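Eukaryotic translation initiation factor 4E type 5 (Leishmania major, PDB 7KCJ) probably binds the 7-methylguanosine cap of messenger RNA and acts as a translation initiation factor, as members of the eIF4E family do. Local coordinates at residues T11-D16 / M121-A126; T77-R82 / V138-A143; G96-I101 / R154-L159. All coordinates share one frame; numbering follows the deposited sequence. Where two conformers were deposited one is given.

Interaction 1 (T11-D16 / M121-A126); sequences THALRD and MGETAA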
ATOM      1  N   THR A  11      19.285   0.467  -6.109  1.00 60.11           N
ATOM      2  CA  THR A  11      20.441   0.051  -5.308  1.00 60.24           C
ATOM      3  C   THR A  11      20.626   1.037  -4.166  1.00 59.36           C
ATOM      4  O   THR A  11      21.611   1.779  -4.121  1.00 59.80           O
ATOM      5  CB  THR A  11      21.692  -0.064  -6.182  1.00 61.95           C
ATOM      6  N   HIS A  12      19.641   1.056  -3.260  1.00 57.75           N
ATOM      7  CA  HIS A  12      19.628   1.954  -2.111  0.50 57.35           C
ATOM      8  C   HIS A  12      18.900   1.314  -0.903  1.00 56.20           C
ATOM      9  O   HIS A  12      18.434   0.174  -0.988  1.00 56.33           O
ATOM     10  CB  HIS A  12      19.034   3.325  -2.512  0.40 58.51           C
ATOM     11  CG  HIS A  12      19.524   4.459  -1.667  0.40 61.01           C
ATOM     12  ND1 HIS A  12      20.859   4.823  -1.655  0.40 62.90           N
ATOM     13  CD2 HIS A  12      18.842   5.264  -0.820  0.40 62.30           C
ATOM     14  CE1 HIS A  12      20.947   5.831  -0.802  0.40 63.51           C
ATOM     15  NE2 HIS A  12      19.760   6.131  -0.273  0.40 63.51           N
ATOM     16  N   ALA A  13      18.869   2.005   0.244  1.00 53.79           N
ATOM     17  CA  ALA A  13      18.270   1.489   1.462  1.00 51.92           C
ATOM     18  C   ALA A  13      16.868   2.055   1.752  1.00 49.70           C
ATOM     19  O   ALA A  13      16.489   3.095   1.224  1.00 49.56           O
ATOM     20  CB  ALA A  13      19.209   1.771   2.635  1.00 51.94           C
ATOM     21  N   LEU A  14      16.092   1.342   2.575  1.00 47.71           N
ATOM     22  CA  LEU A  14      14.787   1.809   3.017  1.00 46.25           C
ATOM     23  C   LEU A  14      14.973   2.411   4.400  1.00 45.93           C
ATOM     24  O   LEU A  14      15.875   1.980   5.135  1.00 46.38           O
ATOM     25  CB  LEU A  14      13.794   0.642   3.150  1.00 45.45           C
ATOM     26  CG  LEU A  14      13.681  -0.284   1.956  1.00 45.37           C
ATOM     27  CD1 LEU A  14      12.790  -1.458   2.279  1.00 45.02           C
ATOM     28  CD2 LEU A  14      13.198   0.473   0.712  1.00 45.42           C
ATOM     29  N   ARG A  15      14.089   3.352   4.786  1.00 44.73           N
ATOM     30  CA  ARG A  15      14.157   3.906   6.133  1.00 43.91           C
ATOM     31  C   ARG A  15      13.593   2.847   7.099  1.00 43.11           C
ATOM     32  O   ARG A  15      12.554   2.236   6.825  1.00 42.77           O
ATOM     33  CB  ARG A  15      13.407   5.247   6.235  1.00 44.38           C
ATOM     34  CG  ARG A  15      11.926   5.143   5.916  1.00 45.68           C
ATOM     35  CD  ARG A  15      11.256   6.495   5.887  1.00 46.62           C
ATOM     36  NE  ARG A  15       9.808   6.340   5.847  1.00 48.66           N
ATOM     37  CZ  ARG A  15       9.016   6.379   6.915  1.00 50.56           C
ATOM     38  NH1 ARG A  15       9.520   6.631   8.118  1.00 49.85           N
ATOM     39  NH2 ARG A  15       7.711   6.217   6.780  1.00 50.13           N
ATOM     40  N   ASP A  16      14.335   2.537   8.166  1.00 43.06           N
ATOM     41  CA  ASP A  16      13.928   1.486   9.126  1.00 43.14           C
ATOM     42  C   ASP A  16      13.645   0.134   8.376  1.00 41.52           C
ATOM     43  O   ASP A  16      14.081  -0.002   7.243  1.00 41.81           O
ATOM     44  CB  ASP A  16      12.707   1.980   9.936  1.00 46.07           C
ATOM     45  CG  ASP A  16      12.895   3.333  10.582  1.00 52.15           C
ATOM     46  OD1 ASP A  16      13.758   3.449  11.470  1.00 53.95           O
ATOM     47  OD2 ASP A  16      12.164   4.266  10.215  1.00 54.66           O
ATOM     48  N   MET A 121       8.537   4.307   1.502  1.00 44.17           N
ATOM     49  CA  MET A 121       9.570   3.465   2.128  1.00 46.20           C
ATOM     50  C   MET A 121      11.022   3.879   1.895  1.00 48.48           C
ATOM     51  O   MET A 121      11.877   3.543   2.718  1.00 48.62           O
ATOM     52  CB  MET A 121       9.403   1.991   1.713  1.00 46.55           C
ATOM     53  CG  MET A 121       8.036   1.409   2.028  1.00 48.36           C
ATOM     54  SD  MET A 121       7.919  -0.376   1.666  1.00 47.29           S
ATOM     55  CE  MET A 121       8.234  -0.351  -0.006  1.00 49.10           C
ATOM     56  N   GLY A 122      11.303   4.533   0.771  1.00 50.00           N
ATOM     57  CA  GLY A 122      12.658   4.945   0.414  1.00 52.46           C
ATOM     58  C   GLY A 122      13.335   5.847   1.427  1.00 55.20           C
ATOM     59  O   GLY A 122      12.680   6.692   2.033  1.00 55.23           O
ATOM     60  N   GLU A 123      14.642   5.660   1.645  1.00 57.11           N
ATOM     61  CA  GLU A 123      15.380   6.450   2.626  1.00 59.79           C
ATOM     62  C   GLU A 123      15.456   7.939   2.285  1.00 62.52           C
ATOM     63  O   GLU A 123      15.128   8.769   3.136  1.00 62.94           O
ATOM     64  CB  GLU A 123      16.786   5.872   2.865  1.00 61.95           C
ATOM     65  CG  GLU A 123      17.187   5.833   4.329  1.00 66.92           C
ATOM     66  CD  GLU A 123      18.605   5.353   4.581  1.00 73.03           C
ATOM     67  OE1 GLU A 123      19.522   5.813   3.863  1.00 73.76           O
ATOM     68  OE2 GLU A 123      18.802   4.522   5.500  1.00 75.11           O
ATOM     69  N   THR A 124      15.895   8.285   1.065  1.00 64.16           N
ATOM     70  CA  THR A 124      16.013   9.689   0.673  1.00 66.49           C
ATOM     71  C   THR A 124      14.746  10.236   0.024  1.00 68.36           C
ATOM     72  O   THR A 124      14.485  11.437   0.120  1.00 68.80           O
ATOM     73  CB  THR A 124      17.239   9.915  -0.210  1.00 68.47           C
ATOM     74  OG1 THR A 124      17.023   9.299  -1.482  1.00 69.75           O
ATOM     75  CG2 THR A 124      18.516   9.387   0.424  1.00 69.19           C
ATOM     76  N   ALA A 125      13.963   9.376  -0.641  1.00 69.27           N
ATOM     77  CA  ALA A 125      12.728   9.820  -1.288  1.00 70.72           C
ATOM     78  C   ALA A 125      11.625  10.175  -0.284  1.00 72.32           C
ATOM     79  O   ALA A 125      10.760  10.992  -0.604  1.00 72.51           O
ATOM     80  CB  ALA A 125      12.233   8.771  -2.267  1.00 70.78           C
ATOM     81  N   ALA A 126      11.660   9.583   0.928  1.00 73.29           N
ATOM     82  CA  ALA A 126      10.667   9.883   1.961  1.00 74.88           C
ATOM     83  C   ALA A 126      10.854  11.287   2.508  1.00 76.23           C
ATOM     84  O   ALA A 126       9.869  12.003   2.682  1.00 76.32           O
ATOM     85  CB  ALA A 126      10.730   8.865   3.092  1.00 74.99           C
TER
HETATM   86  O   HOH W   1      16.905   4.192   8.216  1.00 52.85           O
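Two backbone hydrogen bonds join R15 and A13 to M121 and E123, a single beta-bridge of L14 with G122 that pins the start of strand 13-23 to the junction between helices 108-121 and 123-129. The contact lies at the periphery of the eIF4E fold. R15 N donates to M121 O at 3.0 Å, coming in nearly along the C=O axis. The return bond, E123 N to A13 O, is longer at 3.2 Å and more bent, its donor tilted 18° from the carbonyl plane.

On the inner side L14 turns its side chain away from the bridge, yet its CD2 still packs against CB of M121. Beyond the bridge, the arginine chain does the touching: with CG of R15 wedged between backbone N and carbonyl carbon (chi1 61°), the extended chain runs on and lays CD 3.7 Å from A126 CB. Its NE is taken by V120 O, one residue before the segment.

E123 folds its CG alongside the backbone of R15 and carries its carboxylate back over A13, where OE2 lies 4.0 Å from A13 CB. A water accepts from D16 N and donates, weakly, to E123 OE2. At the outer end, in one of two conformers and therefore doubtful, H12 NE2 meets the methyl CG2 of T124 at 3.6 Å, the two side chains crossing at about a right angle.

The hold thus rests chiefly on the two main-chain bonds, R15 N to M121 O and E123 N to A13 O, backed by the apolar contacts of L14 with M121 and of R15 with A126.

Interaction 2 (T77-R82 / V138-A143); sequences TLIFAR and VLRIAA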
ATOM      1  N   THR A  77      -4.914  -8.285  -0.304  1.00 32.98           N
ATOM      2  CA  THR A  77      -4.148  -7.113   0.084  1.00 32.52           C
ATOM      3  C   THR A  77      -2.712  -7.512   0.358  1.00 31.71           C
ATOM      4  O   THR A  77      -2.466  -8.455   1.109  1.00 31.93           O
ATOM      5  CB  THR A  77      -4.746  -6.421   1.335  1.00 33.94           C
ATOM      6  OG1 THR A  77      -6.164  -6.362   1.255  1.00 35.04           O
ATOM      7  CG2 THR A  77      -4.206  -5.034   1.535  1.00 33.76           C
ATOM      8  N   LEU A  78      -1.765  -6.813  -0.250  1.00 30.86           N
ATOM      9  CA  LEU A  78      -0.337  -6.983   0.001  1.00 30.09           C
ATOM     10  C   LEU A  78      -0.008  -5.846   0.960  1.00 29.63           C
ATOM     11  O   LEU A  78      -0.281  -4.701   0.641  1.00 29.67           O
ATOM     12  CB  LEU A  78       0.484  -6.872  -1.284  1.00 29.98           C
ATOM     13  CG  LEU A  78       1.993  -6.998  -1.101  1.00 32.34           C
ATOM     14  CD1 LEU A  78       2.362  -8.383  -0.573  1.00 32.75           C
ATOM     15  CD2 LEU A  78       2.733  -6.719  -2.432  1.00 33.28           C
ATOM     16  N   ILE A  79       0.470  -6.151   2.153  1.00 29.12           N
ATOM     17  CA  ILE A  79       0.685  -5.153   3.207  1.00 29.68           C
ATOM     18  C   ILE A  79       2.155  -4.932   3.569  1.00 30.86           C
ATOM     19  O   ILE A  79       2.905  -5.899   3.711  1.00 31.70           O
ATOM     20  CB  ILE A  79      -0.119  -5.631   4.444  1.00 30.21           C
ATOM     21  CG1 ILE A  79      -1.633  -5.808   4.106  1.00 31.01           C
ATOM     22  CG2 ILE A  79       0.086  -4.721   5.667  1.00 30.38           C
ATOM     23  CD1 ILE A  79      -2.487  -6.540   5.240  1.00 31.56           C
ATOM     24  N   PHE A  80       2.562  -3.664   3.746  1.00 30.58           N
ATOM     25  CA  PHE A  80       3.912  -3.297   4.173  1.00 30.69           C
ATOM     26  C   PHE A  80       3.755  -2.451   5.434  1.00 30.67           C
ATOM     27  O   PHE A  80       3.113  -1.392   5.380  1.00 31.00           O
ATOM     28  CB  PHE A  80       4.646  -2.466   3.100  1.00 31.00           C
ATOM     29  CG  PHE A  80       4.809  -3.149   1.763  1.00 31.99           C
ATOM     30  CD1 PHE A  80       3.758  -3.212   0.867  1.00 32.82           C
ATOM     31  CD2 PHE A  80       6.020  -3.712   1.398  1.00 32.70           C
ATOM     32  CE1 PHE A  80       3.911  -3.842  -0.356  1.00 34.00           C
ATOM     33  CE2 PHE A  80       6.166  -4.349   0.180  1.00 33.46           C
ATOM     34  CZ  PHE A  80       5.119  -4.398  -0.695  1.00 33.39           C
ATOM     35  N   ALA A  81       4.340  -2.890   6.563  1.00 29.63           N
ATOM     36  CA  ALA A  81       4.232  -2.115   7.797  1.00 30.30           C
ATOM     37  C   ALA A  81       5.596  -1.826   8.370  1.00 31.39           C
ATOM     38  O   ALA A  81       6.361  -2.757   8.610  1.00 31.65           O
ATOM     39  CB  ALA A  81       3.379  -2.838   8.830  1.00 30.11           C
ATOM     40  N   ARG A  82       5.887  -0.552   8.634  1.00 31.42           N
ATOM     41  CA  ARG A  82       7.167  -0.188   9.204  1.00 32.99           C
ATOM     42  C   ARG A  82       7.278  -0.649  10.666  1.00 33.66           C
ATOM     43  O   ARG A  82       6.421  -0.313  11.483  1.00 33.24           O
ATOM     44  CB  ARG A  82       7.398   1.325   9.053  1.00 34.86           C
ATOM     45  CG  ARG A  82       8.821   1.737   9.396  1.00 39.06           C
ATOM     46  CD  ARG A  82       8.998   3.236   9.312  1.00 43.50           C
ATOM     47  NE  ARG A  82       8.099   3.950  10.220  1.00 47.49           N
ATOM     48  CZ  ARG A  82       8.363   4.193  11.501  1.00 49.75           C
ATOM     49  NH1 ARG A  82       9.507   3.789  12.039  1.00 49.04           N
ATOM     50  NH2 ARG A  82       7.489   4.854  12.251  1.00 50.09           N
ATOM     51  N   VAL A 138       2.178   2.682   6.918  1.00 34.79           N
ATOM     52  CA  VAL A 138       1.580   1.462   6.390  1.00 33.43           C
ATOM     53  C   VAL A 138       1.228   1.692   4.927  1.00 33.21           C
ATOM     54  O   VAL A 138       0.667   2.743   4.565  1.00 32.74           O
ATOM     55  CB  VAL A 138       0.339   0.937   7.175  1.00 33.57           C
ATOM     56  CG1 VAL A 138      -0.283  -0.266   6.477  1.00 33.74           C
ATOM     57  CG2 VAL A 138       0.682   0.571   8.616  1.00 34.17           C
ATOM     58  N   LEU A 139       1.509   0.700   4.098  1.00 32.77           N
ATOM     59  CA  LEU A 139       1.186   0.741   2.694  1.00 34.55           C
ATOM     60  C   LEU A 139       0.415  -0.537   2.381  1.00 35.45           C
ATOM     61  O   LEU A 139       0.885  -1.621   2.705  1.00 35.53           O
ATOM     62  CB  LEU A 139       2.492   0.776   1.907  1.00 35.53           C
ATOM     63  CG  LEU A 139       2.454   1.249   0.477  1.00 39.13           C
ATOM     64  CD1 LEU A 139       1.952   2.669   0.380  1.00 40.42           C
ATOM     65  CD2 LEU A 139       3.861   1.205  -0.084  1.00 40.54           C
ATOM     66  N   ARG A 140      -0.789  -0.414   1.799  1.00 35.74           N
ATOM     67  CA  ARG A 140      -1.613  -1.563   1.460  1.00 36.06           C
ATOM     68  C   ARG A 140      -1.904  -1.533  -0.033  1.00 36.14           C
ATOM     69  O   ARG A 140      -2.377  -0.536  -0.545  1.00 36.26           O
ATOM     70  CB  ARG A 140      -2.912  -1.561   2.273  1.00 37.25           C
ATOM     71  CG  ARG A 140      -2.711  -1.167   3.735  1.00 40.69           C
ATOM     72  CD  ARG A 140      -3.531  -2.003   4.671  1.00 45.31           C
ATOM     73  NE  ARG A 140      -4.946  -1.672   4.590  1.00 48.67           N
ATOM     74  CZ  ARG A 140      -5.927  -2.464   5.009  1.00 53.52           C
ATOM     75  NH1 ARG A 140      -5.654  -3.658   5.523  1.00 52.76           N
ATOM     76  NH2 ARG A 140      -7.191  -2.068   4.919  1.00 55.72           N
ATOM     77  N   ILE A 141      -1.570  -2.598  -0.746  1.00 35.84           N
ATOM     78  CA  ILE A 141      -1.782  -2.677  -2.188  1.00 36.57           C
ATOM     79  C   ILE A 141      -2.864  -3.702  -2.504  1.00 36.57           C
ATOM     80  O   ILE A 141      -2.748  -4.848  -2.085  1.00 36.44           O
ATOM     81  CB  ILE A 141      -0.464  -2.941  -2.930  1.00 37.68           C
ATOM     82  CG1 ILE A 141       0.645  -1.999  -2.468  1.00 38.70           C
ATOM     83  CG2 ILE A 141      -0.653  -2.825  -4.410  1.00 39.25           C
ATOM     84  CD1 ILE A 141       2.032  -2.401  -3.053  1.00 39.94           C
ATOM     85  N   ALA A 142      -3.970  -3.261  -3.116  1.00 36.08           N
ATOM     86  CA  ALA A 142      -5.090  -4.142  -3.421  1.00 36.39           C
ATOM     87  C   ALA A 142      -5.337  -4.318  -4.906  1.00 36.85           C
ATOM     88  O   ALA A 142      -5.590  -3.330  -5.600  1.00 38.05           O
ATOM     89  CB  ALA A 142      -6.351  -3.623  -2.765  1.00 36.03           C
ATOM     90  N   ALA A 143      -5.343  -5.564  -5.390  1.00 35.52           N
ATOM     91  CA  ALA A 143      -5.663  -5.829  -6.800  1.00 34.96           C
ATOM     92  C   ALA A 143      -7.160  -5.581  -7.006  1.00 34.92           C
ATOM     93  O   ALA A 143      -7.988  -6.177  -6.301  1.00 34.05           O
ATOM     94  CB  ALA A 143      -5.357  -7.281  -7.144  1.00 34.36           C
TER
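F80 and I141 meet at the apolar centre, where CE1 of the phenyl ring comes to 3.6 Å from I141 CD1, the two side chains slanting across each other. They share one face of the sheet with L78 and L139, and helix 108-121 packs on it: M121 touches F80, V116 and L117 touch L139, and L113 touches I141. I141 sends CG1 opposite its carbonyl carbon (chi1 -49°), which brings CD1 to CE1 of F80. L139 lies beside F80, CB to CB at 4.1 Å, while the carbonyl oxygen L139 O sits in the ring plane at its edge, 3.8 Å from CD1.

Beneath these side chains the strands 77-82 and 136-143 run antiparallel as neighbours in the central sheet. L78 with I141 and F80 with L139 are the hydrogen-bonded pairs, each closed by two straight N-H...O bonds; that from I141 N to L78 O measures 2.8 Å with 175° at the hydrogen. I79 with R140 between them, and A81 with V138 beyond F80 and L139, are the non-hydrogen-bonded pairs, and there CA-H...O contacts fill in, such as V138 CA to F80 O.

The other face bears I79, A81, V138 and R140 and grades into the polar edge. T77 points CG2 away from its own backbone N, bringing the methyl to 3.8 Å from R140 CB and over one face of the guanidinium, while I79 CD1 lies at the guanidinium edge. The chain of R140 is bent at chi2 and chi3, and its NE makes a salt bridge to E156 on the next strand.

Aliphatic groups thus flank a cation whose charge is met by E156 on the neighbouring strand, which would keep the guanidinium's orientation fixed, while L78, F80, L139 and I141 on the other face are apolar.

Interaction 3 (G96-I101 / R154-L159); sequences GSRIMI and RVEVWL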
ATOM      1  N   GLY A  96      -4.163  10.029  12.836  1.00 41.79           N
ATOM      2  CA  GLY A  96      -3.822   9.755  11.454  1.00 41.12           C
ATOM      3  C   GLY A  96      -4.948   9.800  10.454  1.00 39.90           C
ATOM      4  O   GLY A  96      -6.109  10.029  10.800  1.00 40.00           O
ATOM      5  N   SER A  97      -4.607   9.563   9.197  1.00 38.38           N
ATOM      6  CA  SER A  97      -5.576   9.506   8.111  1.00 37.68           C
ATOM      7  C   SER A  97      -4.968   8.725   6.917  1.00 38.42           C
ATOM      8  O   SER A  97      -3.878   8.150   7.059  1.00 38.01           O
ATOM      9  CB  SER A  97      -6.067  10.899   7.726  1.00 37.09           C
ATOM     10  OG  SER A  97      -5.031  11.732   7.230  1.00 38.76           O
ATOM     11  N   ARG A  98      -5.678   8.649   5.774  1.00 38.45           N
ATOM     12  CA  ARG A  98      -5.179   7.871   4.653  1.00 38.75           C
ATOM     13  C   ARG A  98      -5.297   8.558   3.305  1.00 37.80           C
ATOM     14  O   ARG A  98      -6.088   9.486   3.136  1.00 37.14           O
ATOM     15  CB  ARG A  98      -5.854   6.493   4.632  1.00 41.35           C
ATOM     16  CG  ARG A  98      -7.320   6.551   4.288  1.00 46.95           C
ATOM     17  CD  ARG A  98      -8.029   5.246   4.589  1.00 51.15           C
ATOM     18  NE  ARG A  98      -9.472   5.397   4.424  1.00 55.80           N
ATOM     19  CZ  ARG A  98     -10.268   4.491   3.867  1.00 59.51           C
ATOM     20  NH1 ARG A  98      -9.768   3.349   3.404  1.00 58.84           N
ATOM     21  NH2 ARG A  98     -11.565   4.726   3.744  1.00 60.56           N
ATOM     22  N   ILE A  99      -4.476   8.100   2.346  1.00 37.51           N
ATOM     23  CA  ILE A  99      -4.496   8.583   0.971  1.00 37.85           C
ATOM     24  C   ILE A  99      -4.717   7.375   0.072  1.00 38.47           C
ATOM     25  O   ILE A  99      -3.999   6.380   0.191  1.00 38.75           O
ATOM     26  CB  ILE A  99      -3.187   9.351   0.609  1.00 38.06           C
ATOM     27  CG1 ILE A  99      -3.103  10.688   1.347  1.00 38.52           C
ATOM     28  CG2 ILE A  99      -3.072   9.562  -0.894  1.00 38.51           C
ATOM     29  CD1 ILE A  99      -1.752  11.320   1.280  1.00 39.30           C
ATOM     30  N   MET A 100      -5.746   7.421  -0.785  1.00 38.69           N
ATOM     31  CA  MET A 100      -6.009   6.331  -1.726  1.00 38.93           C
ATOM     32  C   MET A 100      -5.610   6.771  -3.101  1.00 37.81           C
ATOM     33  O   MET A 100      -5.988   7.859  -3.533  1.00 37.30           O
ATOM     34  CB  MET A 100      -7.493   5.925  -1.766  1.00 41.19           C
ATOM     35  CG  MET A 100      -8.138   5.778  -0.423  1.00 46.68           C
ATOM     36  SD  MET A 100      -7.446   4.666   0.765  1.00 61.56           S
ATOM     37  CE  MET A 100      -8.212   3.138   0.185  1.00 62.81           C
ATOM     38  N   ILE A 101      -4.815   5.953  -3.777  1.00 37.08           N
ATOM     39  CA  ILE A 101      -4.381   6.209  -5.145  1.00 36.65           C
ATOM     40  C   ILE A 101      -4.856   5.042  -6.005  1.00 35.57           C
ATOM     41  O   ILE A 101      -4.373   3.920  -5.821  1.00 35.38           O
ATOM     42  CB  ILE A 101      -2.840   6.337  -5.207  1.00 37.36           C
ATOM     43  CG1 ILE A 101      -2.331   7.442  -4.270  1.00 38.52           C
ATOM     44  CG2 ILE A 101      -2.362   6.590  -6.628  1.00 37.69           C
ATOM     45  CD1 ILE A 101      -1.067   7.149  -3.683  1.00 39.84           C
ATOM     46  N   ARG A 154      -5.233  -0.522  -6.383  1.00 35.46           N
ATOM     47  CA  ARG A 154      -5.393   0.597  -5.459  1.00 36.02           C
ATOM     48  C   ARG A 154      -4.302   0.560  -4.423  1.00 36.23           C
ATOM     49  O   ARG A 154      -4.094  -0.477  -3.808  1.00 36.85           O
ATOM     50  CB  ARG A 154      -6.748   0.579  -4.744  1.00 37.61           C
ATOM     51  CG  ARG A 154      -6.923   1.838  -3.873  1.00 43.21           C
ATOM     52  CD  ARG A 154      -8.102   1.773  -2.939  1.00 49.65           C
ATOM     53  NE  ARG A 154      -9.368   1.527  -3.608  1.00 56.25           N
ATOM     54  CZ  ARG A 154     -10.506   1.258  -2.970  1.00 61.28           C
ATOM     55  NH1 ARG A 154     -10.528   1.166  -1.642  1.00 61.39           N
ATOM     56  NH2 ARG A 154     -11.623   1.042  -3.657  1.00 62.05           N
ATOM     57  N   VAL A 155      -3.625   1.675  -4.209  1.00 36.02           N
ATOM     58  CA  VAL A 155      -2.619   1.783  -3.172  1.00 36.79           C
ATOM     59  C   VAL A 155      -3.206   2.652  -2.064  1.00 36.41           C
ATOM     60  O   VAL A 155      -3.737   3.735  -2.327  1.00 36.54           O
ATOM     61  CB  VAL A 155      -1.279   2.341  -3.693  1.00 38.35           C
ATOM     62  CG1 VAL A 155      -0.229   2.344  -2.575  1.00 39.25           C
ATOM     63  CG2 VAL A 155      -0.778   1.540  -4.887  1.00 38.70           C
ATOM     64  N   GLU A 156      -3.196   2.150  -0.844  1.00 36.08           N
ATOM     65  CA  GLU A 156      -3.724   2.849   0.324  1.00 36.32           C
ATOM     66  C   GLU A 156      -2.545   3.158   1.246  1.00 36.33           C
ATOM     67  O   GLU A 156      -1.840   2.241   1.666  1.00 36.29           O
ATOM     68  CB  GLU A 156      -4.753   1.957   1.040  1.00 38.97           C
ATOM     69  CG  GLU A 156      -5.280   2.505   2.364  1.00 46.79           C
ATOM     70  CD  GLU A 156      -6.292   1.607   3.053  1.00 56.84           C
ATOM     71  OE1 GLU A 156      -7.096   2.118   3.862  1.00 57.71           O
ATOM     72  OE2 GLU A 156      -6.279   0.383   2.780  1.00 62.78           O
ATOM     73  N   VAL A 157      -2.325   4.433   1.554  1.00 36.32           N
ATOM     74  CA  VAL A 157      -1.220   4.856   2.423  1.00 37.04           C
ATOM     75  C   VAL A 157      -1.767   5.357   3.749  1.00 37.22           C
ATOM     76  O   VAL A 157      -2.601   6.253   3.736  1.00 36.91           O
ATOM     77  CB  VAL A 157      -0.408   6.002   1.752  1.00 37.92           C
ATOM     78  CG1 VAL A 157       0.863   6.298   2.545  1.00 38.45           C
ATOM     79  CG2 VAL A 157      -0.086   5.696   0.281  1.00 38.01           C
ATOM     80  N   TRP A 158      -1.290   4.835   4.890  1.00 37.62           N
ATOM     81  CA  TRP A 158      -1.735   5.301   6.213  1.00 37.89           C
ATOM     82  C   TRP A 158      -0.707   6.233   6.797  1.00 37.96           C
ATOM     83  O   TRP A 158       0.459   5.862   6.921  1.00 37.99           O
ATOM     84  CB  TRP A 158      -1.989   4.148   7.200  1.00 38.28           C
ATOM     85  CG  TRP A 158      -3.126   3.219   6.853  1.00 39.63           C
ATOM     86  CD1 TRP A 158      -3.995   3.320   5.802  1.00 40.75           C
ATOM     87  CD2 TRP A 158      -3.494   2.027   7.564  1.00 39.96           C
ATOM     88  NE1 TRP A 158      -4.875   2.263   5.815  1.00 41.25           N
ATOM     89  CE2 TRP A 158      -4.592   1.457   6.890  1.00 40.89           C
ATOM     90  CE3 TRP A 158      -3.012   1.391   8.717  1.00 41.07           C
ATOM     91  CZ2 TRP A 158      -5.180   0.259   7.300  1.00 41.44           C
ATOM     92  CZ3 TRP A 158      -3.635   0.228   9.146  1.00 42.12           C
ATOM     93  CH2 TRP A 158      -4.712  -0.317   8.443  1.00 41.83           C
ATOM     94  N   LEU A 159      -1.116   7.461   7.102  1.00 37.97           N
ATOM     95  CA  LEU A 159      -0.226   8.452   7.687  1.00 38.68           C
ATOM     96  C   LEU A 159      -0.476   8.506   9.193  1.00 39.03           C
ATOM     97  O   LEU A 159      -1.628   8.490   9.612  1.00 38.54           O
ATOM     98  CB  LEU A 159      -0.475   9.853   7.099  1.00 39.21           C
ATOM     99  CG  LEU A 159      -0.899  10.022   5.630  1.00 41.65           C
ATOM    100  CD1 LEU A 159      -0.941  11.443   5.268  1.00 42.64           C
ATOM    101  CD2 LEU A 159       0.063   9.390   4.703  1.00 42.63           C
TER
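R98 and E156 meet because their chains are extended from very different first torsions: R98 CG lies between its backbone N and carbonyl carbon (chi1 69°), whereas E156 CG stands opposite its N (chi1 174°). This happens on two antiparallel neighbours, strands 97-103 and 153-159, of the curved antiparallel sheet of the eIF4E fold. R98 NH1 forms a salt bridge to E156 OE1 at 3.0 Å, with the oxygen near the guanidinium plane but approached from above the carboxylate plane. R98 NE goes to S192 O, and E156 OE2 to R140 NE on the next strand, so both charged groups have second partners.

M100 lies side by side with E156, SD 3.5 Å from E156 CG. Bent at chi2 and chi3, it swings its methyl CE onto R154 CD at 3.4 Å, close also to R154 NH1.

The far face is apolar except for S97. I99, I101, V155, V157 and L159 interleave there, I99 CD1 reaching L159 CD1 at 4.1 Å, and helices 108-121 and 165-178 pack over them. S97, I99 and I101 pair with L159, V157 and V155 through two backbone bonds each; S97 N to L159 O is the slackest, at 3.2 Å.

W158 lends its indole to the polar face: NE1 donates to E156 OE1 at 3.0 Å and 170°, from the opposite face of the carboxylate to R98 NH1.

All three contacts reach one antiparallel sheet. Interactions 2 and 3 are the closest, their centres about 10 Å apart, because strands 136-143 and 153-159 are neighbours: A142 N lies 2.9 Å from R154 O, a probable hydrogen bond, and L139 CD1 packs against V157 CG2. The salt bridge of R140 NE with E156 OE2 ties their polar faces together, and R140 NE also packs on W158 CZ2 at 3.3 Å. Interaction 1 sits about 17 Å from interaction 2, centre to centre, and meets it at several points, among them M121 SD on F80 CD2 at 3.8 Å and R15 NH1 on R82 CD at 3.6 Å. Between interactions 1 and 3 the nearest atoms are about 7 Å apart.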